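Local coordinates for uncharacterized IolB-like protein (Salmonella typhimurium LT2, PDB 2QJV) that is probably a sugar isomerase of the KduI/IolB family (cupin clan), perhaps acting on glucuronate, and binds nickel ions, at residues Ser13-His18 against Gly30-Gln35; Leu53-Gly58 against Thr101-Ala106; Gly179-Leu184 against Arg253-Glu258. The protein carries 2 engineered substitutions. All blocks are in the same frame, centred on the assembly; numbering follows the deposited sequence.

Interaction 1 (Ser13-His18 against Gly30-Gln35); sequences SGNIQH and GFDVWQ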
ATOM      1  N   SER A  13     -28.933  -6.590  -7.986  1.00 37.40           N
ATOM      2  CA  SER A  13     -30.094  -7.232  -7.354  1.00 38.14           C
ATOM      3  C   SER A  13     -29.675  -8.274  -6.300  1.00 36.92           C
ATOM      4  O   SER A  13     -28.515  -8.754  -6.261  1.00 34.93           O
ATOM      5  CB  SER A  13     -31.006  -7.834  -8.424  1.00 39.15           C
ATOM      6  OG  SER A  13     -30.485  -9.001  -8.948  1.00 46.83           O
ATOM      7  N   GLY A  14     -30.638  -8.636  -5.462  1.00 37.35           N
ATOM      8  CA  GLY A  14     -30.369  -9.548  -4.358  1.00 37.18           C
ATOM      9  C   GLY A  14     -29.697  -8.893  -3.182  1.00 34.82           C
ATOM     10  O   GLY A  14     -29.979  -7.731  -2.849  1.00 32.87           O
ATOM     11  N   ASN A  15     -28.757  -9.615  -2.556  1.00 35.51           N
ATOM     12  CA  ASN A  15     -28.063  -9.155  -1.335  1.00 35.92           C
ATOM     13  C   ASN A  15     -26.863  -8.274  -1.690  1.00 33.02           C
ATOM     14  O   ASN A  15     -25.718  -8.681  -1.589  1.00 33.68           O
ATOM     15  CB  ASN A  15     -27.657 -10.384  -0.537  1.00 36.27           C
ATOM     16  CG  ASN A  15     -27.120 -10.092   0.891  1.00 33.78           C
ATOM     17  OD1 ASN A  15     -26.442 -10.980   1.452  1.00 35.39           O
ATOM     18  ND2 ASN A  15     -27.425  -8.934   1.481  1.00 36.27           N
ATOM     19  N   ILE A  16     -27.167  -7.080  -2.172  1.00 35.29           N
ATOM     20  CA  ILE A  16     -26.156  -6.154  -2.764  1.00 35.18           C
ATOM     21  C   ILE A  16     -25.112  -5.660  -1.760  1.00 33.22           C
ATOM     22  O   ILE A  16     -23.965  -5.314  -2.125  1.00 33.17           O
ATOM     23  CB  ILE A  16     -26.865  -4.934  -3.482  1.00 34.08           C
ATOM     24  CG1 ILE A  16     -27.605  -4.015  -2.496  1.00 36.44           C
ATOM     25  CG2 ILE A  16     -27.798  -5.429  -4.563  1.00 32.30           C
ATOM     26  CD1 ILE A  16     -27.992  -2.649  -3.139  1.00 37.58           C
ATOM     27  N   GLN A  17     -25.500  -5.647  -0.488  1.00 32.17           N
ATOM     28  CA  GLN A  17     -24.569  -5.325   0.610  1.00 36.94           C
ATOM     29  C   GLN A  17     -24.641  -6.389   1.704  1.00 36.42           C
ATOM     30  O   GLN A  17     -25.715  -6.736   2.143  1.00 37.24           O
ATOM     31  CB  GLN A  17     -24.826  -3.938   1.243  1.00 37.18           C
ATOM     32  CG  GLN A  17     -24.323  -2.739   0.354  1.00 36.44           C
ATOM     33  CD  GLN A  17     -22.823  -2.615   0.243  1.00 38.08           C
ATOM     34  OE1 GLN A  17     -22.073  -3.390   0.859  1.00 35.56           O
ATOM     35  NE2 GLN A  17     -22.364  -1.659  -0.572  1.00 33.04           N
ATOM     36  N   HIS A  18     -23.482  -6.907   2.089  1.00 36.88           N
ATOM     37  CA  HIS A  18     -23.368  -7.912   3.156  1.00 38.19           C
ATOM     38  C   HIS A  18     -22.138  -7.596   4.012  1.00 32.85           C
ATOM     39  O   HIS A  18     -21.005  -7.967   3.670  1.00 37.21           O
ATOM     40  CB  HIS A  18     -23.315  -9.380   2.648  1.00 37.64           C
ATOM     41  CG  HIS A  18     -23.131 -10.360   3.770  1.00 36.81           C
ATOM     42  ND1 HIS A  18     -24.100 -10.573   4.728  1.00 37.85           N
ATOM     43  CD2 HIS A  18     -22.060 -11.109   4.142  1.00 39.60           C
ATOM     44  CE1 HIS A  18     -23.637 -11.418   5.637  1.00 42.63           C
ATOM     45  NE2 HIS A  18     -22.408 -11.771   5.296  1.00 35.39           N
ATOM     46  N   GLY A  30     -23.769  -5.882  12.127  1.00 36.67           N
ATOM     47  CA  GLY A  30     -24.026  -6.484  10.836  1.00 35.46           C
ATOM     48  C   GLY A  30     -24.953  -5.544  10.077  1.00 35.65           C
ATOM     49  O   GLY A  30     -25.824  -4.871  10.658  1.00 36.58           O
ATOM     50  N   PHE A  31     -24.735  -5.450   8.767  1.00 38.17           N
ATOM     51  CA  PHE A  31     -25.574  -4.646   7.924  1.00 38.24           C
ATOM     52  C   PHE A  31     -25.744  -5.320   6.541  1.00 36.79           C
ATOM     53  O   PHE A  31     -24.790  -5.523   5.813  1.00 36.25           O
ATOM     54  CB  PHE A  31     -24.998  -3.210   7.782  1.00 38.18           C
ATOM     55  CG  PHE A  31     -25.846  -2.323   6.929  1.00 38.30           C
ATOM     56  CD1 PHE A  31     -27.062  -1.855   7.398  1.00 39.00           C
ATOM     57  CD2 PHE A  31     -25.461  -1.998   5.634  1.00 37.30           C
ATOM     58  CE1 PHE A  31     -27.851  -1.057   6.594  1.00 38.33           C
ATOM     59  CE2 PHE A  31     -26.261  -1.227   4.835  1.00 36.39           C
ATOM     60  CZ  PHE A  31     -27.458  -0.771   5.324  1.00 35.98           C
ATOM     61  N   ASP A  32     -26.992  -5.557   6.162  1.00 35.27           N
ATOM     62  CA  ASP A  32     -27.336  -6.131   4.889  1.00 37.86           C
ATOM     63  C   ASP A  32     -28.336  -5.288   4.126  1.00 36.25           C
ATOM     64  O   ASP A  32     -29.220  -4.677   4.712  1.00 39.19           O
ATOM     65  CB  ASP A  32     -27.963  -7.511   5.071  1.00 36.98           C
ATOM     66  CG  ASP A  32     -26.944  -8.576   5.455  1.00 40.05           C
ATOM     67  OD1 ASP A  32     -26.318  -9.133   4.534  1.00 39.27           O
ATOM     68  OD2 ASP A  32     -26.746  -8.842   6.667  1.00 45.04           O
ATOM     69  N   VAL A  33     -28.177  -5.263   2.809  1.00 36.68           N
ATOM     70  CA  VAL A  33     -29.166  -4.629   1.940  1.00 37.20           C
ATOM     71  C   VAL A  33     -29.595  -5.675   0.908  1.00 37.50           C
ATOM     72  O   VAL A  33     -28.775  -6.432   0.360  1.00 35.99           O
ATOM     73  CB  VAL A  33     -28.663  -3.303   1.266  1.00 37.27           C
ATOM     74  CG1 VAL A  33     -29.719  -2.763   0.251  1.00 35.73           C
ATOM     75  CG2 VAL A  33     -28.303  -2.224   2.302  1.00 34.85           C
ATOM     76  N   TRP A  34     -30.903  -5.699   0.672  1.00 36.25           N
ATOM     77  CA  TRP A  34     -31.538  -6.567  -0.264  1.00 36.77           C
ATOM     78  C   TRP A  34     -32.323  -5.714  -1.248  1.00 35.47           C
ATOM     79  O   TRP A  34     -33.087  -4.861  -0.840  1.00 38.35           O
ATOM     80  CB  TRP A  34     -32.459  -7.573   0.448  1.00 37.72           C
ATOM     81  CG  TRP A  34     -31.741  -8.628   1.242  1.00 38.05           C
ATOM     82  CD1 TRP A  34     -31.367  -8.559   2.557  1.00 37.17           C
ATOM     83  CD2 TRP A  34     -31.371  -9.927   0.791  1.00 37.34           C
ATOM     84  NE1 TRP A  34     -30.766  -9.705   2.928  1.00 40.46           N
ATOM     85  CE2 TRP A  34     -30.748 -10.574   1.874  1.00 38.55           C
ATOM     86  CE3 TRP A  34     -31.494 -10.595  -0.422  1.00 38.27           C
ATOM     87  CZ2 TRP A  34     -30.235 -11.870   1.787  1.00 41.92           C
ATOM     88  CZ3 TRP A  34     -30.993 -11.909  -0.511  1.00 41.72           C
ATOM     89  CH2 TRP A  34     -30.365 -12.518   0.594  1.00 40.24           C
ATOM     90  N   GLN A  35     -32.058  -5.918  -2.548  1.00 37.05           N
ATOM     91  CA  GLN A  35     -32.790  -5.248  -3.608  1.00 37.55           C
ATOM     92  C   GLN A  35     -33.678  -6.307  -4.254  1.00 36.69           C
ATOM     93  O   GLN A  35     -33.216  -7.212  -4.991  1.00 35.33           O
ATOM     94  CB  GLN A  35     -31.810  -4.563  -4.568  1.00 38.45           C
ATOM     95  CG  GLN A  35     -32.382  -3.530  -5.496  1.00 49.97           C
ATOM     96  CD  GLN A  35     -32.948  -2.293  -4.789  1.00 43.51           C
ATOM     97  OE1 GLN A  35     -32.207  -1.466  -4.205  1.00 53.87           O
ATOM     98  NE2 GLN A  35     -34.257  -2.135  -4.907  1.00 50.73           N
TER

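Interaction 2 (Leu53-Gly58 against Thr101-Ala106); sequences LVLVAG and TDLELA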
ATOM      1  N   LEU A  53     -35.354  -4.056  10.540  1.00 37.77           N
ATOM      2  CA  LEU A  53     -35.649  -4.103   9.121  1.00 38.71           C
ATOM      3  C   LEU A  53     -36.067  -2.722   8.744  1.00 38.37           C
ATOM      4  O   LEU A  53     -37.113  -2.257   9.208  1.00 44.64           O
ATOM      5  CB  LEU A  53     -36.799  -5.054   8.841  1.00 38.98           C
ATOM      6  CG  LEU A  53     -36.550  -6.577   8.756  1.00 46.91           C
ATOM      7  CD1 LEU A  53     -35.522  -7.038   9.749  1.00 42.66           C
ATOM      8  CD2 LEU A  53     -37.889  -7.321   8.893  1.00 41.39           C
ATOM      9  N   VAL A  54     -35.271  -2.051   7.939  1.00 39.06           N
ATOM     10  CA  VAL A  54     -35.569  -0.685   7.503  1.00 38.57           C
ATOM     11  C   VAL A  54     -35.982  -0.724   6.025  1.00 37.66           C
ATOM     12  O   VAL A  54     -35.251  -1.257   5.168  1.00 40.33           O
ATOM     13  CB  VAL A  54     -34.405   0.284   7.727  1.00 39.67           C
ATOM     14  CG1 VAL A  54     -34.792   1.716   7.205  1.00 38.34           C
ATOM     15  CG2 VAL A  54     -33.966   0.309   9.222  1.00 37.93           C
ATOM     16  N   LEU A  55     -37.198  -0.221   5.749  1.00 39.10           N
ATOM     17  CA  LEU A  55     -37.698  -0.094   4.362  1.00 39.25           C
ATOM     18  C   LEU A  55     -37.161   1.233   3.815  1.00 39.23           C
ATOM     19  O   LEU A  55     -37.691   2.324   4.093  1.00 38.96           O
ATOM     20  CB  LEU A  55     -39.232  -0.204   4.275  1.00 40.22           C
ATOM     21  CG  LEU A  55     -39.901  -1.587   4.484  1.00 39.64           C
ATOM     22  CD1 LEU A  55     -39.621  -2.226   5.844  1.00 40.63           C
ATOM     23  CD2 LEU A  55     -41.443  -1.505   4.271  1.00 38.71           C
ATOM     24  N   VAL A  56     -36.037   1.128   3.120  1.00 38.46           N
ATOM     25  CA  VAL A  56     -35.339   2.294   2.568  1.00 39.62           C
ATOM     26  C   VAL A  56     -36.193   2.931   1.432  1.00 37.91           C
ATOM     27  O   VAL A  56     -36.290   4.152   1.293  1.00 38.89           O
ATOM     28  CB  VAL A  56     -33.872   1.973   2.080  1.00 37.69           C
ATOM     29  CG1 VAL A  56     -33.228   3.278   1.513  1.00 37.51           C
ATOM     30  CG2 VAL A  56     -32.974   1.275   3.180  1.00 36.91           C
ATOM     31  N   ALA A  57     -36.810   2.066   0.644  1.00 35.95           N
ATOM     32  CA  ALA A  57     -37.678   2.434  -0.466  1.00 36.84           C
ATOM     33  C   ALA A  57     -38.580   1.239  -0.822  1.00 36.38           C
ATOM     34  O   ALA A  57     -38.136   0.079  -0.869  1.00 36.97           O
ATOM     35  CB  ALA A  57     -36.868   2.873  -1.662  1.00 35.95           C
ATOM     36  N   GLY A  58     -39.858   1.520  -1.037  1.00 35.63           N
ATOM     37  CA  GLY A  58     -40.792   0.498  -1.416  1.00 36.42           C
ATOM     38  C   GLY A  58     -41.610  -0.082  -0.288  1.00 35.30           C
ATOM     39  O   GLY A  58     -41.481   0.294   0.877  1.00 35.08           O
ATOM     40  N   THR A 101     -43.985  -4.069  -3.589  1.00 36.96           N
ATOM     41  CA  THR A 101     -43.515  -3.335  -4.737  1.00 35.35           C
ATOM     42  C   THR A 101     -42.040  -3.712  -4.825  1.00 35.29           C
ATOM     43  O   THR A 101     -41.528  -4.460  -3.989  1.00 35.00           O
ATOM     44  CB  THR A 101     -43.639  -1.785  -4.585  1.00 35.81           C
ATOM     45  OG1 THR A 101     -42.715  -1.330  -3.583  1.00 34.69           O
ATOM     46  CG2 THR A 101     -45.098  -1.350  -4.252  1.00 36.34           C
ATOM     47  N   ASP A 102     -41.339  -3.184  -5.825  1.00 36.19           N
ATOM     48  CA  ASP A 102     -39.867  -3.287  -5.824  1.00 36.97           C
ATOM     49  C   ASP A 102     -39.438  -2.700  -4.476  1.00 37.58           C
ATOM     50  O   ASP A 102     -40.024  -1.699  -3.996  1.00 36.50           O
ATOM     51  CB  ASP A 102     -39.235  -2.552  -7.001  1.00 37.45           C
ATOM     52  CG  ASP A 102     -39.474  -3.239  -8.355  1.00 36.38           C
ATOM     53  OD1 ASP A 102     -39.988  -4.390  -8.439  1.00 42.73           O
ATOM     54  OD2 ASP A 102     -39.132  -2.604  -9.375  1.00 40.60           O
ATOM     55  N   LEU A 103     -38.461  -3.335  -3.849  1.00 35.69           N
ATOM     56  CA  LEU A 103     -38.069  -3.022  -2.500  1.00 36.51           C
ATOM     57  C   LEU A 103     -36.567  -2.947  -2.260  1.00 34.87           C
ATOM     58  O   LEU A 103     -35.784  -3.824  -2.690  1.00 36.79           O
ATOM     59  CB  LEU A 103     -38.651  -4.119  -1.578  1.00 35.21           C
ATOM     60  CG  LEU A 103     -38.416  -4.027  -0.055  1.00 34.51           C
ATOM     61  CD1 LEU A 103     -39.199  -2.863   0.622  1.00 37.60           C
ATOM     62  CD2 LEU A 103     -38.700  -5.370   0.598  1.00 37.20           C
ATOM     63  N   GLU A 104     -36.169  -1.899  -1.559  1.00 35.57           N
ATOM     64  CA  GLU A 104     -34.802  -1.728  -1.059  1.00 36.23           C
ATOM     65  C   GLU A 104     -34.898  -1.881   0.440  1.00 36.84           C
ATOM     66  O   GLU A 104     -35.415  -1.007   1.145  1.00 36.83           O
ATOM     67  CB  GLU A 104     -34.199  -0.381  -1.416  1.00 34.73           C
ATOM     68  CG  GLU A 104     -32.733  -0.174  -1.057  1.00 39.06           C
ATOM     69  CD  GLU A 104     -32.313   1.278  -1.379  1.00 42.33           C
ATOM     70  OE1 GLU A 104     -33.155   2.054  -1.944  1.00 45.65           O
ATOM     71  OE2 GLU A 104     -31.183   1.651  -1.032  1.00 41.03           O
ATOM     72  N   LEU A 105     -34.436  -3.040   0.915  1.00 37.22           N
ATOM     73  CA  LEU A 105     -34.535  -3.408   2.327  1.00 36.72           C
ATOM     74  C   LEU A 105     -33.196  -3.459   3.015  1.00 37.15           C
ATOM     75  O   LEU A 105     -32.298  -4.178   2.562  1.00 37.47           O
ATOM     76  CB  LEU A 105     -35.215  -4.791   2.481  1.00 36.76           C
ATOM     77  CG  LEU A 105     -35.396  -5.374   3.898  1.00 38.70           C
ATOM     78  CD1 LEU A 105     -36.514  -4.661   4.676  1.00 37.78           C
ATOM     79  CD2 LEU A 105     -35.634  -6.893   3.761  1.00 40.95           C
ATOM     80  N   ALA A 106     -33.091  -2.749   4.142  1.00 38.77           N
ATOM     81  CA  ALA A 106     -31.898  -2.779   5.001  1.00 38.22           C
ATOM     82  C   ALA A 106     -32.200  -3.680   6.202  1.00 39.52           C
ATOM     83  O   ALA A 106     -33.278  -3.584   6.813  1.00 41.44           O
ATOM     84  CB  ALA A 106     -31.444  -1.367   5.439  1.00 35.42           C
TER

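Interaction 3 (Gly179-Leu184 against Arg253-Glu258); sequences GQETYL and RFTWEE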
ATOM      1  N   GLY A 179     -18.540   7.616  31.383  1.00 43.82           N
ATOM      2  CA  GLY A 179     -19.270   8.887  31.373  1.00 45.21           C
ATOM      3  C   GLY A 179     -18.932   9.872  30.257  1.00 44.94           C
ATOM      4  O   GLY A 179     -19.478  10.988  30.239  1.00 45.15           O
ATOM      5  N   GLN A 180     -18.034   9.485  29.348  1.00 41.03           N
ATOM      6  CA  GLN A 180     -17.555  10.361  28.272  1.00 41.59           C
ATOM      7  C   GLN A 180     -17.722   9.791  26.904  1.00 38.70           C
ATOM      8  O   GLN A 180     -18.092  10.517  25.988  1.00 37.35           O
ATOM      9  CB  GLN A 180     -16.056  10.689  28.437  1.00 44.32           C
ATOM     10  CG  GLN A 180     -15.718  11.469  29.724  1.00 57.91           C
ATOM     11  CD  GLN A 180     -16.355  12.882  29.776  1.00 69.84           C
ATOM     12  OE1 GLN A 180     -16.231  13.679  28.829  1.00 74.53           O
ATOM     13  NE2 GLN A 180     -17.029  13.186  30.886  1.00 72.97           N
ATOM     14  N   GLU A 181     -17.362   8.507  26.736  1.00 34.26           N
ATOM     15  CA  GLU A 181     -17.397   7.883  25.455  1.00 34.40           C
ATOM     16  C   GLU A 181     -17.691   6.382  25.569  1.00 31.08           C
ATOM     17  O   GLU A 181     -17.361   5.748  26.556  1.00 31.75           O
ATOM     18  CB  GLU A 181     -16.045   8.112  24.742  1.00 34.70           C
ATOM     19  CG  GLU A 181     -16.026   7.770  23.289  1.00 36.59           C
ATOM     20  CD  GLU A 181     -14.714   8.116  22.610  1.00 38.85           C
ATOM     21  OE1 GLU A 181     -14.160   9.219  22.861  1.00 40.14           O
ATOM     22  OE2 GLU A 181     -14.267   7.305  21.789  1.00 36.40           O
ATOM     23  N   THR A 182     -18.322   5.850  24.550  1.00 34.58           N
ATOM     24  CA  THR A 182     -18.555   4.423  24.420  1.00 36.19           C
ATOM     25  C   THR A 182     -17.905   3.936  23.110  1.00 36.67           C
ATOM     26  O   THR A 182     -17.682   4.715  22.187  1.00 36.31           O
ATOM     27  CB  THR A 182     -20.073   4.050  24.417  1.00 35.00           C
ATOM     28  OG1 THR A 182     -20.760   4.859  23.461  1.00 38.02           O
ATOM     29  CG2 THR A 182     -20.703   4.207  25.813  1.00 35.24           C
ATOM     30  N   TYR A 183     -17.582   2.646  23.081  1.00 36.72           N
ATOM     31  CA  TYR A 183     -17.158   1.954  21.872  1.00 39.02           C
ATOM     32  C   TYR A 183     -18.426   1.561  21.098  1.00 36.08           C
ATOM     33  O   TYR A 183     -19.254   0.767  21.581  1.00 35.11           O
ATOM     34  CB  TYR A 183     -16.324   0.710  22.194  1.00 40.47           C
ATOM     35  CG  TYR A 183     -16.048  -0.221  21.017  1.00 36.25           C
ATOM     36  CD1 TYR A 183     -14.954  -0.038  20.199  1.00 44.38           C
ATOM     37  CD2 TYR A 183     -16.895  -1.308  20.729  1.00 42.65           C
ATOM     38  CE1 TYR A 183     -14.701  -0.879  19.138  1.00 45.06           C
ATOM     39  CE2 TYR A 183     -16.648  -2.151  19.663  1.00 43.42           C
ATOM     40  CZ  TYR A 183     -15.536  -1.951  18.881  1.00 37.28           C
ATOM     41  OH  TYR A 183     -15.274  -2.774  17.782  1.00 34.06           O
ATOM     42  N   LEU A 184     -18.529   2.090  19.892  1.00 34.97           N
ATOM     43  CA  LEU A 184     -19.626   1.813  18.983  1.00 35.60           C
ATOM     44  C   LEU A 184     -19.105   1.688  17.569  1.00 34.09           C
ATOM     45  O   LEU A 184     -18.550   2.625  16.999  1.00 37.12           O
ATOM     46  CB  LEU A 184     -20.733   2.895  19.039  1.00 36.96           C
ATOM     47  CG  LEU A 184     -21.554   2.986  20.327  1.00 39.94           C
ATOM     48  CD1 LEU A 184     -22.354   4.260  20.248  1.00 34.51           C
ATOM     49  CD2 LEU A 184     -22.494   1.730  20.688  1.00 32.06           C
ATOM     50  N   ARG A 253     -22.447   7.870  23.306  1.00 39.71           N
ATOM     51  CA  ARG A 253     -21.588   8.832  23.983  1.00 37.28           C
ATOM     52  C   ARG A 253     -20.357   9.015  23.108  1.00 36.32           C
ATOM     53  O   ARG A 253     -19.680   8.031  22.747  1.00 36.75           O
ATOM     54  CB  ARG A 253     -21.188   8.378  25.382  1.00 37.75           C
ATOM     55  CG  ARG A 253     -22.309   8.200  26.333  1.00 44.10           C
ATOM     56  CD  ARG A 253     -21.731   8.099  27.731  1.00 58.42           C
ATOM     57  NE  ARG A 253     -22.550   7.266  28.615  1.00 71.43           N
ATOM     58  CZ  ARG A 253     -23.582   7.681  29.347  1.00 76.85           C
ATOM     59  NH1 ARG A 253     -24.007   8.949  29.316  1.00 83.09           N
ATOM     60  NH2 ARG A 253     -24.212   6.793  30.109  1.00 76.46           N
ATOM     61  N   PHE A 254     -20.065  10.256  22.748  1.00 35.97           N
ATOM     62  CA  PHE A 254     -18.946  10.506  21.841  1.00 36.01           C
ATOM     63  C   PHE A 254     -18.075  11.636  22.348  1.00 34.25           C
ATOM     64  O   PHE A 254     -18.447  12.391  23.275  1.00 36.79           O
ATOM     65  CB  PHE A 254     -19.484  10.775  20.398  1.00 39.46           C
ATOM     66  CG  PHE A 254     -20.430  11.934  20.317  1.00 42.72           C
ATOM     67  CD1 PHE A 254     -19.942  13.270  20.341  1.00 46.55           C
ATOM     68  CD2 PHE A 254     -21.813  11.729  20.269  1.00 53.05           C
ATOM     69  CE1 PHE A 254     -20.823  14.384  20.311  1.00 47.28           C
ATOM     70  CE2 PHE A 254     -22.708  12.838  20.243  1.00 49.84           C
ATOM     71  CZ  PHE A 254     -22.206  14.165  20.266  1.00 52.50           C
ATOM     72  N   THR A 255     -16.903  11.750  21.747  1.00 36.04           N
ATOM     73  CA  THR A 255     -15.987  12.834  22.032  1.00 36.53           C
ATOM     74  C   THR A 255     -15.749  13.626  20.753  1.00 34.39           C
ATOM     75  O   THR A 255     -15.498  13.064  19.705  1.00 32.10           O
ATOM     76  CB  THR A 255     -14.623  12.342  22.572  1.00 36.92           C
ATOM     77  OG1 THR A 255     -14.847  11.538  23.723  1.00 38.20           O
ATOM     78  CG2 THR A 255     -13.705  13.514  22.987  1.00 41.65           C
ATOM     79  N   TRP A 256     -15.817  14.939  20.859  1.00 36.08           N
ATOM     80  CA  TRP A 256     -15.492  15.817  19.747  1.00 38.85           C
ATOM     81  C   TRP A 256     -13.985  16.029  19.574  1.00 37.92           C
ATOM     82  O   TRP A 256     -13.276  16.138  20.547  1.00 36.19           O
ATOM     83  CB  TRP A 256     -16.144  17.190  19.928  1.00 41.27           C
ATOM     84  CG  TRP A 256     -17.567  17.221  19.446  1.00 45.28           C
ATOM     85  CD1 TRP A 256     -18.030  16.907  18.187  1.00 47.55           C
ATOM     86  CD2 TRP A 256     -18.681  17.657  20.181  1.00 49.11           C
ATOM     87  NE1 TRP A 256     -19.377  17.092  18.110  1.00 44.46           N
ATOM     88  CE2 TRP A 256     -19.808  17.563  19.324  1.00 56.24           C
ATOM     89  CE3 TRP A 256     -18.850  18.116  21.493  1.00 50.45           C
ATOM     90  CZ2 TRP A 256     -21.083  17.899  19.740  1.00 49.63           C
ATOM     91  CZ3 TRP A 256     -20.118  18.456  21.909  1.00 56.48           C
ATOM     92  CH2 TRP A 256     -21.228  18.340  21.032  1.00 56.28           C
ATOM     93  N   GLU A 257     -13.503  16.050  18.327  1.00 37.15           N
ATOM     94  CA  GLU A 257     -12.108  16.408  18.037  1.00 36.02           C
ATOM     95  C   GLU A 257     -11.922  17.829  18.527  1.00 35.75           C
ATOM     96  O   GLU A 257     -12.704  18.734  18.182  1.00 34.49           O
ATOM     97  CB  GLU A 257     -11.811  16.293  16.538  1.00 36.42           C
ATOM     98  CG  GLU A 257     -10.362  16.566  16.221  1.00 37.33           C
ATOM     99  CD  GLU A 257     -10.033  16.439  14.736  1.00 39.61           C
ATOM    100  OE1 GLU A 257     -10.956  16.247  13.928  1.00 39.37           O
ATOM    101  OE2 GLU A 257      -8.838  16.578  14.398  1.00 38.97           O
ATOM    102  N   GLU A 258     -10.910  18.048  19.358  1.00 36.21           N
ATOM    103  CA  GLU A 258     -10.775  19.334  20.045  1.00 38.00           C
ATOM    104  C   GLU A 258     -10.630  20.553  19.112  1.00 40.65           C
ATOM    105  O   GLU A 258     -11.191  21.626  19.390  1.00 37.28           O
ATOM    106  CB  GLU A 258      -9.627  19.303  21.079  1.00 38.20           C
TER
HETATM  107  O   HOH W   1     -16.337  13.039  25.682  1.00 48.38           O

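Interaction 1 (Ser13-His18 against Gly30-Gln35)
His-18 ND1 gives its N-H to OD1 of Asp-32 over 2.7 Å, on the syn side of the carboxylate and close to the ring plane. The same oxygen takes a longer bond from ND2 of Asn-15, at 3.3 Å, through its anti lone pair. ND2 also reaches Val-33 O, so one amide nitrogen spans two neighbouring residues of strand 30-35. With CG anti to the backbone N (chi1 -170°), the Asn-15 amide is laid nearly parallel to the Trp-34 indole, 7° between the planes, and CB makes a CH-pi contact 3.5 Å from the centroid of the six-membered ring.

Tight apolar packing lies on another side, where Ile-16 CG1 meets Val-33 CG1 at 3.7 Å and Tyr-189 adjoins both residues. A classic beta bulge, with Ile-16 and Gln-17 both facing Val-33, separates the antiparallel pairs Gly-14/Gln-35 and Gln-17/Val-33. Ser-13 is the loose end, its CB no nearer than 4.1 Å, to Gln-35 O. The Asn-15/Trp-34 stack is tight yet partly exposed, and packs on Ala-176 of a second subunit. Glu-27 of that subunit binds His-18 NE2, so the imidazole is held between two carboxylates, an arrangement that would probably favour its protonated form.

Interaction 2 (Leu53-Gly58 against Thr101-Ala106)
Strands 53-55 and 104-106 run antiparallel, their axes 4.8 Å apart, and the register slips by one residue at a classic beta bulge in which Val-56 and Ala-57 both face Glu-104. Glu-104 O accepts the N-H of Val-56 at 3.0 Å and, weakly, that of Ala-57, while Glu-104 N returns a nearly straight bond to Ala-57 O. Beyond the bulge, Val-54 and Ala-106 form a hydrogen-bonded pair.

Two kinds of side-chain surface result. On one face a fully stretched Glu-104 brings its carboxylate over Val-56, whose CG1 lies 3.6 Å from CD; Ala-57 CB lies 3.8 Å from OE1. The other methyl of Val-56, CG2, rests on Ala-106 CB at 3.8 Å. Within this buried carboxylate, OE2 is hydrogen-bonded to Tyr-189 OH and salt-bridged to Arg-191, while OE1 has a long, weak ion pair with Arg-219; a sulfate ion lies about 5 Å from the side chain. On the other face leucines meet: CD1 of Leu-105 approaches CD1 of Leu-55 to 4.1 Å, and Leu-103 CD1 reaches Leu-55 CG at the same distance. Gly-58 passes close to Thr-101 OG1, with its CA 3.4 Å away, and makes a C-H contact to Asp-102 O.

The pair belongs to the middle of a six-stranded antiparallel sheet, with strand 30-35 beyond 104-111 and strand 86-89 beyond 49-55. Val-54, Val-56 and Ala-106 pack on Leu-242 of strand 238-246, which belongs to the five-stranded sheet of the C-terminal half, so this face packs between the two halves of the chain, consistent with a two-cupin architecture.

Interaction 3 (Gly179-Leu184 against Arg253-Glu258)
Thr-255 and Glu-181 make the side-chain hydrogen bond of this contact: OG1 of the threonine donates to OE1 of the glutamate over 2.6 Å. The two side chains cross at about a right angle, and the hydroxyl approaches on the anti side of the carboxylate, 17° out of its plane. Glu-181 reaches this position through a chain that stays extended beyond CG. Its other oxygen, OE2, is taken by the backbone N of Asp-174, so the carboxylate links two loops.

Backbone bonding is sparse. Thr-182 N donates to Arg-253 O at 3.1 Å, coming from above the carbonyl plane, 41° out of it, and CA of Glu-181 adds a C-H contact to that same oxygen. The touching parts run nearly perpendicular to each other and form no sheet pairing. Nearby, the hydroxyl of Thr-182 is bonded to the backbone O of the dimethyl-lysine at position 251.

One water is bound between the segments. It lies 2.9 Å from Thr-255 OG1, to which it donates, and is also within hydrogen-bonding distance of Gln-180 O and of OE1 in the Gln-180 side chain.

Van der Waals contact comes mainly from Arg-253, whose extended side chain runs alongside Gly-179 and Gln-180; its CB lies 3.8 Å from Gln-180 O. Phe-254 turns away from strand 181-193, and its ring meets those of Trp-252 and of the nickel ligand His-171.

Thr-255 OG1 donates to Glu-181 and accepts from the water, so its hydroxyl is held from both sides. These bonds tie the segment 253-258 to the start of strand 181-193, near the nickel site that His-173 and Glu-186 help to form.

Interactions 1 and 2 belong to the same six-stranded sheet and touch directly: Trp-34 N lies 2.8 Å from Leu-105 O, a probable hydrogen bond between strands 30-35 and 104-111. Both join antiparallel strands through a classic bulge. Interaction 2 is the buried one and mainly aliphatic, with one compensated carboxylate, whereas interaction 1 lies at the sheet edge, partly exposed and more polar, and faces a second subunit. Interaction 3 is on the opposite side of the chain's centre, about 30 Å from interaction 1 between centres; it joins a strand start to an irregular segment through few bonds and a water, close to a nickel site.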